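Local structure of spindle assembly abnormal protein 6 (Caenorhabditis elegans, 4G79) at residues Ile78-Asp82 with His83-Val87; Lys94-Ile97 with Gln98-Cys102; Ile109-Asp112 with Ala113-Phe117. The protein acts as the central scaffold of centrioles, its globular N-terminal domain, described here, linking coiled-coil dimers into an assembly that sets ninefold symmetry. All coordinates share one frame; numbering follows the deposited sequence.

Interaction 1: residues Ile78-Asp82 with His83-Val87; sequences ILARD and HDLTV
Leu79 and Ala80 close the last turn of helix 73-83 by offering their carbonyls to the chain that leaves it. His83 N bonds to Leu79 O at 3.0 Å, and Leu85 N reaches Ala80 O at 2.9 Å, lying in the carbonyl plane on a lone pair. Between these two donors Asp84 takes a positive phi (57°), which turns the chain out of the helix and makes this a Schellman motif. The reversal lays Leu85 back over the helix end, its CB 3.9 Å from Ala80 CB, the apolar contact that accompanies such a cap. Farther out, Leu85 CD1 meets Leu79 CD2 at 3.9 Å. The other methyl of Leu79, CD1, approaches the His83 ring at CD2 (3.7 Å), and Leu79 O sits at the ring's edge. Arg81 NH1 and Asp82 OD1 form a salt bridge on the exposed flank, though the hydrogen bond within it is weak. Phe92 packs on both leucines. Asp84 and Thr86 make backbone hydrogen bonds to the second subunit, whose Ile128 rests on Leu85, so the segment leaving the helix belongs to the subunit interface. Two last-turn carbonyls, Leu79 O and Ala80 O, are thus satisfied by backbone N-H groups, with Leu85 packed on Ala80 and Leu79 beside them.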
loop_
_atom_site.group_PDB
_atom_site.type_symbol
_atom_site.label_atom_id
_atom_site.label_comp_id
_atom_site.label_asym_id
_atom_site.label_seq_id
_atom_site.Cartn_x
_atom_site.Cartn_y
_atom_site.Cartn_z
ATOM N N ILE A 78 -4.763 12.080 9.547
ATOM C CA ILE A 78 -5.733 11.033 9.195
ATOM C C ILE A 78 -5.265 10.352 7.887
ATOM O O ILE A 78 -5.183 9.119 7.822
ATOM C CB ILE A 78 -7.182 11.598 9.078
ATOM C CG1 ILE A 78 -7.728 11.998 10.474
ATOM C CG2 ILE A 78 -8.116 10.580 8.401
ATOM C CD1 ILE A 78 -9.036 12.834 10.469
ATOM N N LEU A 79 -4.911 11.170 6.878
ATOM C CA LEU A 79 -4.423 10.697 5.583
ATOM C C LEU A 79 -3.182 9.815 5.737
ATOM O O LEU A 79 -3.109 8.764 5.093
ATOM C CB LEU A 79 -4.110 11.881 4.645
ATOM C CG LEU A 79 -3.765 11.484 3.196
ATOM C CD1 LEU A 79 -5.012 11.277 2.383
ATOM C CD2 LEU A 79 -2.835 12.502 2.533
ATOM N N ALA A 80 -2.213 10.237 6.562
ATOM C CA ALA A 80 -0.971 9.507 6.776
ATOM C C ALA A 80 -1.243 8.139 7.436
ATOM O O ALA A 80 -0.648 7.129 7.045
ATOM C CB ALA A 80 -0.017 10.341 7.624
ATOM N N ARG A 81 -2.180 8.117 8.407
ATOM C CA ARG A 81 -2.605 6.913 9.115
ATOM C C ARG A 81 -3.292 5.952 8.135
ATOM O O ARG A 81 -2.923 4.777 8.076
ATOM C CB ARG A 81 -3.542 7.284 10.281
ATOM C CG ARG A 81 -3.858 6.127 11.235
ATOM C CD ARG A 81 -5.355 5.876 11.404
ATOM N NE ARG A 81 -6.046 6.989 12.062
ATOM C CZ ARG A 81 -7.150 7.571 11.600
ATOM N NH1 ARG A 81 -7.715 7.145 10.475
ATOM N NH2 ARG A 81 -7.702 8.579 12.262
ATOM N N ASP A 82 -4.243 6.462 7.336
ATOM C CA ASP A 82 -4.999 5.668 6.363
ATOM C C ASP A 82 -4.142 5.076 5.256
ATOM O O ASP A 82 -4.441 3.977 4.795
ATOM C CB ASP A 82 -6.116 6.504 5.705
ATOM C CG ASP A 82 -7.256 6.954 6.606
ATOM O OD1 ASP A 82 -7.274 6.559 7.792
ATOM O OD2 ASP A 82 -8.126 7.710 6.123
ATOM N N HIS A 83 -3.103 5.796 4.819
ATOM C CA HIS A 83 -2.260 5.400 3.697
ATOM C C HIS A 83 -0.827 5.030 4.062
ATOM O O HIS A 83 -0.023 4.881 3.144
ATOM C CB HIS A 83 -2.250 6.526 2.638
ATOM C CG HIS A 83 -3.592 6.720 2.049
ATOM N ND1 HIS A 83 -4.089 5.832 1.123
ATOM C CD2 HIS A 83 -4.565 7.593 2.387
ATOM C CE1 HIS A 83 -5.326 6.229 0.877
ATOM N NE2 HIS A 83 -5.656 7.287 1.611
ATOM N N ASP A 84 -0.500 4.832 5.354
ATOM C CA ASP A 84 0.832 4.423 5.824
ATOM C C ASP A 84 1.952 5.379 5.393
ATOM O O ASP A 84 3.083 4.941 5.169
ATOM C CB ASP A 84 1.167 2.990 5.338
ATOM C CG ASP A 84 0.603 1.871 6.191
ATOM O OD1 ASP A 84 0.024 2.173 7.267
ATOM O OD2 ASP A 84 0.733 0.693 5.781
ATOM N N LEU A 85 1.662 6.687 5.337
ATOM C CA LEU A 85 2.672 7.676 4.980
ATOM C C LEU A 85 3.640 7.837 6.127
ATOM O O LEU A 85 3.223 7.858 7.292
ATOM C CB LEU A 85 2.016 9.029 4.599
ATOM C CG LEU A 85 0.970 8.989 3.477
ATOM C CD1 LEU A 85 0.402 10.398 3.195
ATOM C CD2 LEU A 85 1.556 8.384 2.169
ATOM N N THR A 86 4.939 7.925 5.822
ATOM C CA THR A 86 5.933 8.029 6.902
ATOM C C THR A 86 6.555 9.415 6.993
ATOM O O THR A 86 7.440 9.627 7.823
ATOM C CB THR A 86 7.003 6.973 6.750
ATOM O OG1 THR A 86 7.606 7.132 5.462
ATOM C CG2 THR A 86 6.444 5.573 6.932
ATOM N N VAL A 87 6.079 10.363 6.168
ATOM C CA VAL A 87 6.590 11.749 6.197
ATOM C C VAL A 87 5.592 12.622 6.952
ATOM O O VAL A 87 4.402 12.328 6.960
ATOM C CB VAL A 87 6.921 12.325 4.770
ATOM C CG1 VAL A 87 8.068 11.547 4.135
ATOM C CG2 VAL A 87 5.700 12.324 3.846
#

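Interaction 2: residues Lys94-Ile97 with Gln98-Cys102; sequences KVII and QHLLC
Ile96 and Leu100 meet one turn apart on helix 92-102, an alpha helix packed against the beta strands of the SAS-6 N-terminal domain. The i to i+4 backbone hydrogen bonds set the spacing: Gln98 N bonds to Lys94 O, His99 N to Val95 O, and Leu100 N to Ile96 O, each at 2.9 Å with N-H...O angles near 160°. Leu101 N, bonded to Ile97 O, makes a more bent link of 140° close to the end of the helix.

Leu100 can be followed from CB to its tip. Its CB lies 3.6 Å from Ile96 O, the same oxygen that receives its own N-H. CG, placed beside the backbone N by a chi1 of -69°, comes closer still, 3.3 Å from that carbonyl oxygen. The CD1 branch stays near it, with CD1 3.7 Å from Ile96 O, and runs on to Ile96 CG2 at 3.9 Å. This methyl-to-methyl contact, between two side chains that slant across one another, is that of one of two Ile96 conformers. CB, CG and CD1 thus all lie against Ile96 O, next to the hydrogen bond it accepts from Leu100 N. Beyond the helix, Leu100 packs on Phe10, Leu38 and Ile40, so the same side chain also fastens the helix to strands 7-21 and 29-44.

The neighbouring faces have different duties. Ile96 and His99 rest on Ile133 of strand 132-140 and also touch Ile128 of the second subunit, which Val95 contacts as well, so one flank of the helix contributes to the interface between subunits. Ile97 lies against Leu9, Phe10 and Ile40. Its side chain runs alongside that of Leu101, both pointing the same way, and where they meet Ile97 CG2 stands 3.8 Å from Leu101 CD1.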
loop_
_atom_site.group_PDB
_atom_site.type_symbol
_atom_site.label_atom_id
_atom_site.label_comp_id
_atom_site.label_asym_id
_atom_site.label_seq_id
_atom_site.Cartn_x
_atom_site.Cartn_y
_atom_site.Cartn_z
ATOM N N LYS A 94 6.781 18.437 -0.554
ATOM C CA LYS A 94 8.126 18.340 -1.118
ATOM C C LYS A 94 8.397 16.943 -1.692
ATOM O O LYS A 94 8.883 16.815 -2.806
ATOM C CB LYS A 94 9.178 18.657 -0.024
ATOM C CG LYS A 94 8.934 19.965 0.744
ATOM C CD LYS A 94 9.948 20.137 1.878
ATOM C CE LYS A 94 9.802 21.465 2.576
ATOM N NZ LYS A 94 10.737 21.579 3.728
ATOM N N VAL A 95 8.121 15.908 -0.906
ATOM C CA VAL A 95 8.376 14.511 -1.289
ATOM C C VAL A 95 7.410 14.104 -2.409
ATOM O O VAL A 95 7.824 13.447 -3.357
ATOM C CB VAL A 95 8.307 13.582 -0.034
ATOM C CG1 VAL A 95 8.596 12.145 -0.404
ATOM C CG2 VAL A 95 9.324 14.029 1.032
ATOM N N ILE A 96 6.134 14.530 -2.349
ATOM C CA ILE A 96 5.172 14.209 -3.423
ATOM C C ILE A 96 5.566 14.898 -4.723
ATOM O O ILE A 96 5.502 14.285 -5.798
ATOM C CB ILE A 96 3.697 14.543 -3.043
ATOM C CG1 ILE A 96 3.203 13.603 -1.938
ATOM C CG2 ILE A 96 2.720 14.554 -4.279
ATOM C CD1 ILE A 96 3.232 12.054 -2.226
ATOM N N ILE A 97 6.004 16.167 -4.642
ATOM C CA ILE A 97 6.375 16.911 -5.853
ATOM C C ILE A 97 7.641 16.283 -6.435
ATOM O O ILE A 97 7.708 16.101 -7.646
ATOM C CB ILE A 97 6.482 18.430 -5.559
ATOM C CG1 ILE A 97 5.050 18.989 -5.411
ATOM C CG2 ILE A 97 7.250 19.184 -6.649
ATOM C CD1 ILE A 97 4.917 20.330 -4.655
ATOM N N GLN A 98 8.616 15.928 -5.579
ATOM C CA GLN A 98 9.840 15.271 -6.052
ATOM C C GLN A 98 9.464 13.961 -6.751
ATOM O O GLN A 98 9.956 13.695 -7.841
ATOM C CB GLN A 98 10.831 15.032 -4.900
ATOM C CG GLN A 98 12.254 14.752 -5.388
ATOM C CD GLN A 98 13.155 14.153 -4.339
ATOM O OE1 GLN A 98 13.162 14.557 -3.171
ATOM N NE2 GLN A 98 13.985 13.210 -4.755
ATOM N N HIS A 99 8.524 13.176 -6.166
ATOM C CA HIS A 99 8.058 11.920 -6.773
ATOM C C HIS A 99 7.437 12.175 -8.157
ATOM O O HIS A 99 7.802 11.501 -9.116
ATOM C CB HIS A 99 7.042 11.197 -5.853
ATOM C CG HIS A 99 6.492 9.958 -6.488
ATOM N ND1 HIS A 99 7.096 8.728 -6.298
ATOM C CD2 HIS A 99 5.458 9.815 -7.352
ATOM C CE1 HIS A 99 6.417 7.874 -7.042
ATOM N NE2 HIS A 99 5.412 8.480 -7.694
ATOM N N LEU A 100 6.499 13.146 -8.259
ATOM C CA LEU A 100 5.781 13.494 -9.494
ATOM C C LEU A 100 6.696 13.955 -10.608
ATOM O O LEU A 100 6.350 13.796 -11.781
ATOM C CB LEU A 100 4.737 14.592 -9.254
ATOM C CG LEU A 100 3.526 14.223 -8.427
ATOM C CD1 LEU A 100 2.774 15.468 -8.020
ATOM C CD2 LEU A 100 2.593 13.227 -9.184
ATOM N N LEU A 101 7.829 14.572 -10.258
ATOM C CA LEU A 101 8.747 15.072 -11.268
ATOM C C LEU A 101 9.870 14.085 -11.570
ATOM O O LEU A 101 10.489 14.194 -12.632
ATOM C CB LEU A 101 9.342 16.428 -10.840
ATOM C CG LEU A 101 8.349 17.595 -10.698
ATOM C CD1 LEU A 101 8.987 18.764 -9.979
ATOM C CD2 LEU A 101 7.811 18.040 -12.053
ATOM N N CYS A 102 10.117 13.116 -10.669
ATOM C CA CYS A 102 11.232 12.174 -10.800
ATOM C C CYS A 102 10.832 10.762 -11.227
ATOM O O CYS A 102 11.720 10.012 -11.649
ATOM C CB CYS A 102 12.004 12.112 -9.487
ATOM S SG CYS A 102 12.639 13.714 -8.917
#

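Interaction 3: residues Ile109-Asp112 with Ala113-Phe117; sequences IILD and AEKNF
Asp112 is gripped by Phe117 and Asn116 at the point where strand 106-111 gives way to a turn. Its N-H bonds to Phe117 O at 3.0 Å, and its own carbonyl oxygen receives Lys115 N at 3.0 Å, closing a type I beta turn from Asp112 to Lys115. The carboxylate ties the loop from inside: OD2 uses its anti lone pair to accept Asn116 N at 3.2 Å, and a weak bond from Glu114 N adds a second donor. Because CG stands anti to the backbone N (chi1 170°), the acid folds over the Phe117 ring. Asp112 CB sits 3.6 Å from the ring centroid, a CH-pi contact over the face, and the carboxylate lies stacked on the ring with the planes only 12° apart. Phe117 also makes a cation-pi contact with Lys137.

Packing is sparser where Leu111, which rests on Phe65, meets Lys115 through a single contact, CD2 to CG at 4.0 Å; the lysine extends to a salt bridge between its NZ and Asp62. Ala113, Glu114 and Asn116 form the solvent side, where a glycerol, probably from crystallisation, bonds to Glu114 O and Asn116 OD1. The whole is a beta-hairpin between strands 106-111 and 117-123: the Asp112 N to Phe117 O bond closes the four-residue loop 113-116, which holds the type I turn and Lys115 with its left-handed backbone (phi 56°).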
loop_
_atom_site.group_PDB
_atom_site.type_symbol
_atom_site.label_atom_id
_atom_site.label_comp_id
_atom_site.label_asym_id
_atom_site.label_seq_id
_atom_site.Cartn_x
_atom_site.Cartn_y
_atom_site.Cartn_z
ATOM N N ILE A 109 -8.137 8.714 -11.529
ATOM C CA ILE A 109 -9.175 9.646 -11.074
ATOM C C ILE A 109 -10.492 8.903 -11.263
ATOM O O ILE A 109 -10.781 8.429 -12.369
ATOM C CB ILE A 109 -9.122 11.019 -11.803
ATOM C CG1 ILE A 109 -7.797 11.767 -11.502
ATOM C CG2 ILE A 109 -10.332 11.883 -11.431
ATOM C CD1 ILE A 109 -7.372 12.696 -12.652
ATOM N N ILE A 110 -11.216 8.681 -10.170
ATOM C CA ILE A 110 -12.477 7.961 -10.230
ATOM C C ILE A 110 -13.535 9.022 -10.054
ATOM O O ILE A 110 -13.641 9.611 -8.985
ATOM C CB ILE A 110 -12.551 6.809 -9.195
ATOM C CG1 ILE A 110 -11.396 5.797 -9.397
ATOM C CG2 ILE A 110 -13.906 6.107 -9.223
ATOM C CD1 ILE A 110 -10.542 5.724 -8.284
ATOM N N LEU A 111 -14.242 9.318 -11.147
ATOM C CA LEU A 111 -15.248 10.355 -11.243
ATOM C C LEU A 111 -16.605 9.876 -10.791
ATOM O O LEU A 111 -17.099 8.854 -11.267
ATOM C CB LEU A 111 -15.318 10.829 -12.709
ATOM C CG LEU A 111 -15.998 12.154 -12.995
ATOM C CD1 LEU A 111 -15.277 13.281 -12.327
ATOM C CD2 LEU A 111 -16.043 12.410 -14.486
ATOM N N ASP A 112 -17.244 10.671 -9.917
ATOM C CA ASP A 112 -18.615 10.433 -9.461
ATOM C C ASP A 112 -19.563 10.596 -10.662
ATOM O O ASP A 112 -19.275 11.405 -11.552
ATOM C CB ASP A 112 -18.957 11.423 -8.331
ATOM C CG ASP A 112 -20.413 11.444 -7.923
ATOM O OD1 ASP A 112 -20.946 10.368 -7.576
ATOM O OD2 ASP A 112 -21.020 12.536 -7.957
ATOM N N ALA A 113 -20.673 9.822 -10.703
ATOM C CA ALA A 113 -21.663 9.861 -11.786
ATOM C C ALA A 113 -22.164 11.285 -12.090
ATOM O O ALA A 113 -22.286 11.645 -13.265
ATOM C CB ALA A 113 -22.853 8.958 -11.452
ATOM N N GLU A 114 -22.452 12.081 -11.039
ATOM C CA GLU A 114 -22.945 13.444 -11.168
ATOM C C GLU A 114 -21.826 14.498 -11.115
ATOM O O GLU A 114 -22.129 15.691 -11.052
ATOM C CB GLU A 114 -23.988 13.729 -10.077
ATOM C CG GLU A 114 -25.410 13.452 -10.535
ATOM C CD GLU A 114 -26.472 13.538 -9.456
ATOM O OE1 GLU A 114 -26.364 14.420 -8.572
ATOM O OE2 GLU A 114 -27.434 12.738 -9.517
ATOM N N LYS A 115 -20.540 14.069 -11.142
ATOM C CA LYS A 115 -19.358 14.951 -11.112
ATOM C C LYS A 115 -19.370 15.883 -9.881
ATOM O O LYS A 115 -18.981 17.054 -9.985
ATOM C CB LYS A 115 -19.238 15.788 -12.417
ATOM C CG LYS A 115 -19.068 14.975 -13.699
ATOM C CD LYS A 115 -19.295 15.875 -14.900
ATOM C CE LYS A 115 -19.158 15.139 -16.203
ATOM N NZ LYS A 115 -19.167 16.080 -17.352
ATOM N N ASN A 116 -19.839 15.370 -8.726
ATOM C CA ASN A 116 -19.847 16.133 -7.470
ATOM C C ASN A 116 -18.471 16.063 -6.819
ATOM O O ASN A 116 -18.081 16.943 -6.043
ATOM C CB ASN A 116 -20.912 15.601 -6.512
ATOM C CG ASN A 116 -22.335 15.929 -6.903
ATOM O OD1 ASN A 116 -22.658 17.057 -7.298
ATOM N ND2 ASN A 116 -23.225 14.954 -6.758
ATOM N N PHE A 117 -17.729 14.996 -7.151
ATOM C CA PHE A 117 -16.401 14.729 -6.619
ATOM C C PHE A 117 -15.677 13.685 -7.461
ATOM O O PHE A 117 -16.259 13.049 -8.343
ATOM C CB PHE A 117 -16.518 14.223 -5.159
ATOM C CG PHE A 117 -17.375 12.986 -4.995
ATOM C CD1 PHE A 117 -16.830 11.714 -5.157
ATOM C CD2 PHE A 117 -18.718 13.093 -4.656
ATOM C CE1 PHE A 117 -17.630 10.571 -5.021
ATOM C CE2 PHE A 117 -19.514 11.951 -4.514
ATOM C CZ PHE A 117 -18.963 10.699 -4.685
#

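Helix capping, helix packing and a hairpin turn appear here in succession along one N-terminal domain. Interactions 1 and 2 have centres about 17 Å apart and touch directly through Val87 CG1 and Val95 CG2, 4.2 Å apart. Both contact the second subunit, with Ile128 of that chain packing on Leu85 in one and on Val95, Ile96 and His99 in the other. This fits the role of the globular N-terminus in linking dimers. Interaction 3 lies apart, its centre about 24 Å from that of interaction 1 and about 26 Å from that of interaction 2, on the other side of the chain's centre from the latter. No other chain of the assembly touches it, and it closes the hairpin of strands 106-111 and 117-123.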